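Local coordinates for Phthiocerol/phthiodiolone dimycocerosyl transferase (Mycobacterium tuberculosis, PDB 1Q9J), which probably catalyses the final step of phthiocerol dimycocerosate synthesis, transferring mycocerosyl groups from their synthase onto the two hydroxyls of phthiocerol-type lipid alcohols, at residues F17-R31 against G114-M126. Sequence-based numbering, arbitrary orientation.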
# COMPACT_ATOMS: atom_id res chain seq x y z
N PHE A 17 2.95 12.29 -2.22
CA PHE A 17 1.52 12.05 -2.32
C PHE A 17 0.69 13.31 -2.57
O PHE A 17 -0.43 13.23 -3.09
CB PHE A 17 1.03 11.33 -1.06
CG PHE A 17 1.95 10.23 -0.61
CD1 PHE A 17 2.77 10.40 0.51
CD2 PHE A 17 2.04 9.04 -1.33
CE1 PHE A 17 3.65 9.40 0.90
CE2 PHE A 17 2.92 8.03 -0.94
CZ PHE A 17 3.73 8.21 0.17
N ALA A 18 1.21 14.47 -2.20
CA ALA A 18 0.49 15.71 -2.47
C ALA A 18 0.81 16.14 -3.91
O ALA A 18 -0.08 16.56 -4.66
CB ALA A 18 0.90 16.80 -1.48
N GLN A 19 2.07 16.01 -4.30
CA GLN A 19 2.49 16.37 -5.65
C GLN A 19 1.77 15.56 -6.74
O GLN A 19 1.68 16.01 -7.88
CB GLN A 19 4.01 16.22 -5.80
CG GLN A 19 4.52 16.60 -7.19
CD GLN A 19 6.04 16.64 -7.29
OE1 GLN A 19 6.73 15.69 -6.88
NE2 GLN A 19 6.57 17.72 -7.87
N TYR A 20 1.28 14.36 -6.41
CA TYR A 20 0.55 13.54 -7.38
C TYR A 20 -0.85 13.25 -6.87
O TYR A 20 -1.45 12.25 -7.25
CB TYR A 20 1.25 12.20 -7.64
CG TYR A 20 2.56 12.32 -8.38
CD1 TYR A 20 3.66 12.92 -7.77
CD2 TYR A 20 2.69 11.88 -9.69
CE1 TYR A 20 4.86 13.09 -8.45
CE2 TYR A 20 3.88 12.04 -10.39
CZ TYR A 20 4.96 12.65 -9.76
OH TYR A 20 6.15 12.84 -10.43
N GLU A 21 -1.37 14.13 -6.02
CA GLU A 21 -2.70 13.95 -5.45
C GLU A 21 -3.00 12.47 -5.21
O GLU A 21 -4.05 11.98 -5.62
CB GLU A 21 -3.76 14.54 -6.39
CG GLU A 21 -3.88 16.07 -6.39
CD GLU A 21 -5.29 16.56 -6.01
OE1 GLU A 21 -5.52 17.80 -6.06
OE2 GLU A 21 -6.17 15.73 -5.65
N VAL A 22 -2.10 11.76 -4.53
CA VAL A 22 -2.31 10.33 -4.31
C VAL A 22 -3.34 10.00 -3.21
O VAL A 22 -3.23 10.46 -2.08
CB VAL A 22 -0.96 9.61 -3.99
CG1 VAL A 22 -1.20 8.11 -3.80
CG2 VAL A 22 0.04 9.84 -5.10
N PHE A 23 -4.32 9.18 -3.57
CA PHE A 23 -5.34 8.72 -2.65
C PHE A 23 -5.33 7.20 -2.77
O PHE A 23 -5.08 6.64 -3.84
CB PHE A 23 -6.75 9.17 -3.06
CG PHE A 23 -7.12 10.56 -2.61
CD1 PHE A 23 -6.57 11.68 -3.23
CD2 PHE A 23 -8.10 10.74 -1.63
CE1 PHE A 23 -7.00 12.96 -2.89
CE2 PHE A 23 -8.53 12.02 -1.30
CZ PHE A 23 -7.98 13.14 -1.93
N THR A 24 -5.65 6.53 -1.67
CA THR A 24 -5.68 5.08 -1.64
C THR A 24 -7.10 4.69 -1.30
O THR A 24 -7.74 5.33 -0.47
CB THR A 24 -4.73 4.54 -0.55
OG1 THR A 24 -3.42 5.08 -0.75
CG2 THR A 24 -4.68 3.02 -0.60
N SER A 25 -7.61 3.66 -1.97
CA SER A 25 -8.95 3.20 -1.68
C SER A 25 -8.89 1.73 -1.27
O SER A 25 -7.99 0.98 -1.65
CB SER A 25 -9.87 3.37 -2.91
OG SER A 25 -9.42 2.58 -4.01
N MET A 26 -9.88 1.35 -0.48
CA MET A 26 -9.99 0.01 0.01
C MET A 26 -11.47 -0.33 -0.05
O MET A 26 -12.30 0.28 0.64
CB MET A 26 -9.50 -0.08 1.45
CG MET A 26 -9.17 -1.48 1.91
SD MET A 26 -7.83 -2.14 0.87
CE MET A 26 -8.71 -3.30 -0.08
N THR A 27 -11.80 -1.32 -0.88
CA THR A 27 -13.17 -1.72 -1.06
C THR A 27 -13.45 -3.13 -0.59
O THR A 27 -12.80 -4.09 -0.98
CB THR A 27 -13.55 -1.59 -2.54
OG1 THR A 27 -13.17 -0.28 -2.99
CG2 THR A 27 -15.05 -1.78 -2.72
N ILE A 28 -14.44 -3.23 0.28
CA ILE A 28 -14.86 -4.51 0.82
C ILE A 28 -16.23 -4.86 0.24
O ILE A 28 -17.21 -4.15 0.48
CB ILE A 28 -14.99 -4.45 2.36
CG1 ILE A 28 -13.68 -4.05 3.00
CG2 ILE A 28 -15.46 -5.78 2.89
CD1 ILE A 28 -13.48 -2.55 3.15
N GLN A 29 -16.28 -5.94 -0.52
CA GLN A 29 -17.54 -6.39 -1.10
C GLN A 29 -18.29 -7.12 0.01
O GLN A 29 -17.78 -8.07 0.57
CB GLN A 29 -17.25 -7.35 -2.26
CG GLN A 29 -18.51 -7.89 -2.90
CD GLN A 29 -19.52 -6.80 -3.18
OE1 GLN A 29 -19.22 -5.82 -3.88
NE2 GLN A 29 -20.73 -6.95 -2.65
N LEU A 30 -19.50 -6.67 0.34
CA LEU A 30 -20.24 -7.34 1.41
C LEU A 30 -21.47 -8.12 0.96
O LEU A 30 -21.91 -8.03 -0.19
CB LEU A 30 -20.65 -6.32 2.47
CG LEU A 30 -19.49 -5.50 3.06
CD1 LEU A 30 -20.02 -4.45 4.01
CD2 LEU A 30 -18.53 -6.44 3.77
N ARG A 31 -22.01 -8.89 1.90
CA ARG A 31 -23.21 -9.69 1.70
C ARG A 31 -23.97 -9.76 3.01
O ARG A 31 -23.50 -10.35 3.98
CB ARG A 31 -22.87 -11.11 1.24
CG ARG A 31 -24.09 -12.04 1.25
CD ARG A 31 -23.91 -13.22 0.32
NE ARG A 31 -23.04 -14.24 0.86
CZ ARG A 31 -22.20 -14.96 0.13
NH1 ARG A 31 -22.12 -14.76 -1.18
NH2 ARG A 31 -21.44 -15.89 0.70
N GLY A 114 -27.59 -8.75 -1.96
CA GLY A 114 -27.40 -9.37 -0.66
C GLY A 114 -26.60 -8.43 0.21
O GLY A 114 -26.98 -8.13 1.34
N GLY A 115 -25.48 -7.95 -0.32
CA GLY A 115 -24.64 -7.03 0.42
C GLY A 115 -24.25 -5.84 -0.42
O GLY A 115 -24.44 -5.83 -1.64
N ALA A 116 -23.69 -4.83 0.24
CA ALA A 116 -23.25 -3.59 -0.39
C ALA A 116 -21.74 -3.55 -0.59
O ALA A 116 -21.06 -4.55 -0.38
CB ALA A 116 -23.69 -2.41 0.46
N GLU A 117 -21.22 -2.40 -1.01
CA GLU A 117 -19.78 -2.22 -1.20
C GLU A 117 -19.30 -1.09 -0.30
O GLU A 117 -19.75 0.05 -0.43
CB GLU A 117 -19.44 -1.85 -2.64
CG GLU A 117 -19.89 -2.84 -3.68
CD GLU A 117 -19.45 -2.43 -5.08
OE1 GLU A 117 -19.96 -3.02 -6.06
OE2 GLU A 117 -18.59 -1.53 -5.20
N LEU A 118 -18.39 -1.41 0.61
CA LEU A 118 -17.83 -0.41 1.51
C LEU A 118 -16.51 0.00 0.88
O LEU A 118 -15.71 -0.85 0.50
CB LEU A 118 -17.60 -1.02 2.89
CG LEU A 118 -17.25 -0.03 4.00
CD1 LEU A 118 -18.37 0.98 4.15
CD2 LEU A 118 -17.04 -0.79 5.30
N THR A 119 -16.30 1.31 0.76
CA THR A 119 -15.06 1.80 0.17
C THR A 119 -14.55 3.00 0.93
O THR A 119 -15.26 3.99 1.07
CB THR A 119 -15.26 2.20 -1.29
OG1 THR A 119 -15.90 1.13 -1.99
CG2 THR A 119 -13.91 2.50 -1.95
N LEU A 120 -13.31 2.90 1.40
CA LEU A 120 -12.68 3.98 2.13
C LEU A 120 -11.61 4.62 1.27
O LEU A 120 -10.79 3.94 0.67
CB LEU A 120 -12.05 3.47 3.42
CG LEU A 120 -11.60 4.59 4.36
CD1 LEU A 120 -12.75 4.93 5.30
CD2 LEU A 120 -10.38 4.15 5.16
N TYR A 121 -11.65 5.95 1.20
CA TYR A 121 -10.67 6.69 0.43
C TYR A 121 -9.83 7.47 1.42
O TYR A 121 -10.35 8.18 2.29
CB TYR A 121 -11.33 7.66 -0.54
CG TYR A 121 -12.11 6.97 -1.62
CD1 TYR A 121 -13.41 6.55 -1.39
CD2 TYR A 121 -11.54 6.74 -2.88
CE1 TYR A 121 -14.13 5.93 -2.40
CE2 TYR A 121 -12.26 6.11 -3.90
CZ TYR A 121 -13.56 5.71 -3.64
OH TYR A 121 -14.27 5.06 -4.64
N LEU A 122 -8.52 7.34 1.28
CA LEU A 122 -7.60 7.95 2.20
C LEU A 122 -6.42 8.54 1.47
O LEU A 122 -5.75 7.87 0.70
CB LEU A 122 -7.13 6.89 3.16
CG LEU A 122 -6.36 7.32 4.40
CD1 LEU A 122 -7.18 8.30 5.23
CD2 LEU A 122 -6.04 6.06 5.18
N HIS A 123 -6.15 9.82 1.70
CA HIS A 123 -5.01 10.42 1.06
C HIS A 123 -3.75 9.76 1.63
O HIS A 123 -3.58 9.64 2.85
CB HIS A 123 -5.00 11.91 1.31
CG HIS A 123 -4.05 12.64 0.41
ND1 HIS A 123 -4.45 13.23 -0.77
CD2 HIS A 123 -2.70 12.76 0.46
CE1 HIS A 123 -3.39 13.68 -1.41
NE2 HIS A 123 -2.32 13.41 -0.69
N HIS A 124 -2.86 9.33 0.73
CA HIS A 124 -1.63 8.64 1.13
C HIS A 124 -0.65 9.41 2.03
O HIS A 124 0.24 8.83 2.64
CB HIS A 124 -0.90 8.14 -0.12
CG HIS A 124 -0.09 6.89 0.10
ND1 HIS A 124 0.92 6.81 1.04
CD2 HIS A 124 -0.08 5.71 -0.56
CE1 HIS A 124 1.51 5.64 0.94
NE2 HIS A 124 0.92 4.95 -0.02
N CYS A 125 -0.83 10.72 2.12
CA CYS A 125 0.05 11.51 2.94
C CYS A 125 -0.34 11.29 4.42
O CYS A 125 0.33 11.75 5.34
CB CYS A 125 -0.06 13.00 2.56
SG CYS A 125 -1.40 13.93 3.43
N MET A 126 -1.42 10.57 4.64
CA MET A 126 -1.84 10.34 6.00
C MET A 126 -1.64 8.92 6.46
O MET A 126 -1.86 8.60 7.63
CB MET A 126 -3.31 10.70 6.12
CG MET A 126 -3.54 12.16 5.80
SD MET A 126 -3.05 13.22 7.19
CE MET A 126 -4.30 12.65 8.30
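H124, the probable proton acceptor of this acyltransferase, lies against F17 in an offset stack: ring centroids are 3.9 Å apart and the planes differ by 6°. With CG roughly anti to the backbone N (chi1 -151°), the imidazole of H124 lies along the face of F17. Followed outward, CB meets F17 CD2 and CG1 of V22, CG lies over F17 CD2, and ND1 and CE1 face the CE2–CZ side of the phenyl ring. CD2 is 3.4 Å from T24 OG1, while NE2, farther along, still has F17 CE2 as neighbour. The backbone N of H124 donates to V22 O at 3.1 Å, from above the carbonyl plane. H123, H124 and D128 belong to an HHxxxDG sequence, the signature of the CoA-dependent acyltransferase superfamily; D128, beside H124, probably organises the site. H123 and F23 lie on the sheet face that also carries S25 and Y121: the H123 edge meets the face of F23, and V22 O sits over the H123 ring centre. H123 NE2 gives F17 O a weak bond of 3.1 Å, bent to 124° at the hydrogen; F17 O also accepts from V22 N in the Schellman motif closing helix 12-19.

From F23 and H123 onward, strands 23-31 and 117-123 pair antiparallel, T24, M26 and I28 forming hydrogen-bonded pairs with L122, L120 and L118. The bond from L30 N to A116 O, 2.7 Å, carries the pairing past E117. T27 OG1 and T119 OG1 share a hydrogen bond of 3.2 Å.

Both strands are interior to a five-stranded mixed sheet: 23-31 is flanked by strand 360-368, 117-123 by strand 105-110, and helix 129-148 packs on I28, L118 and L122.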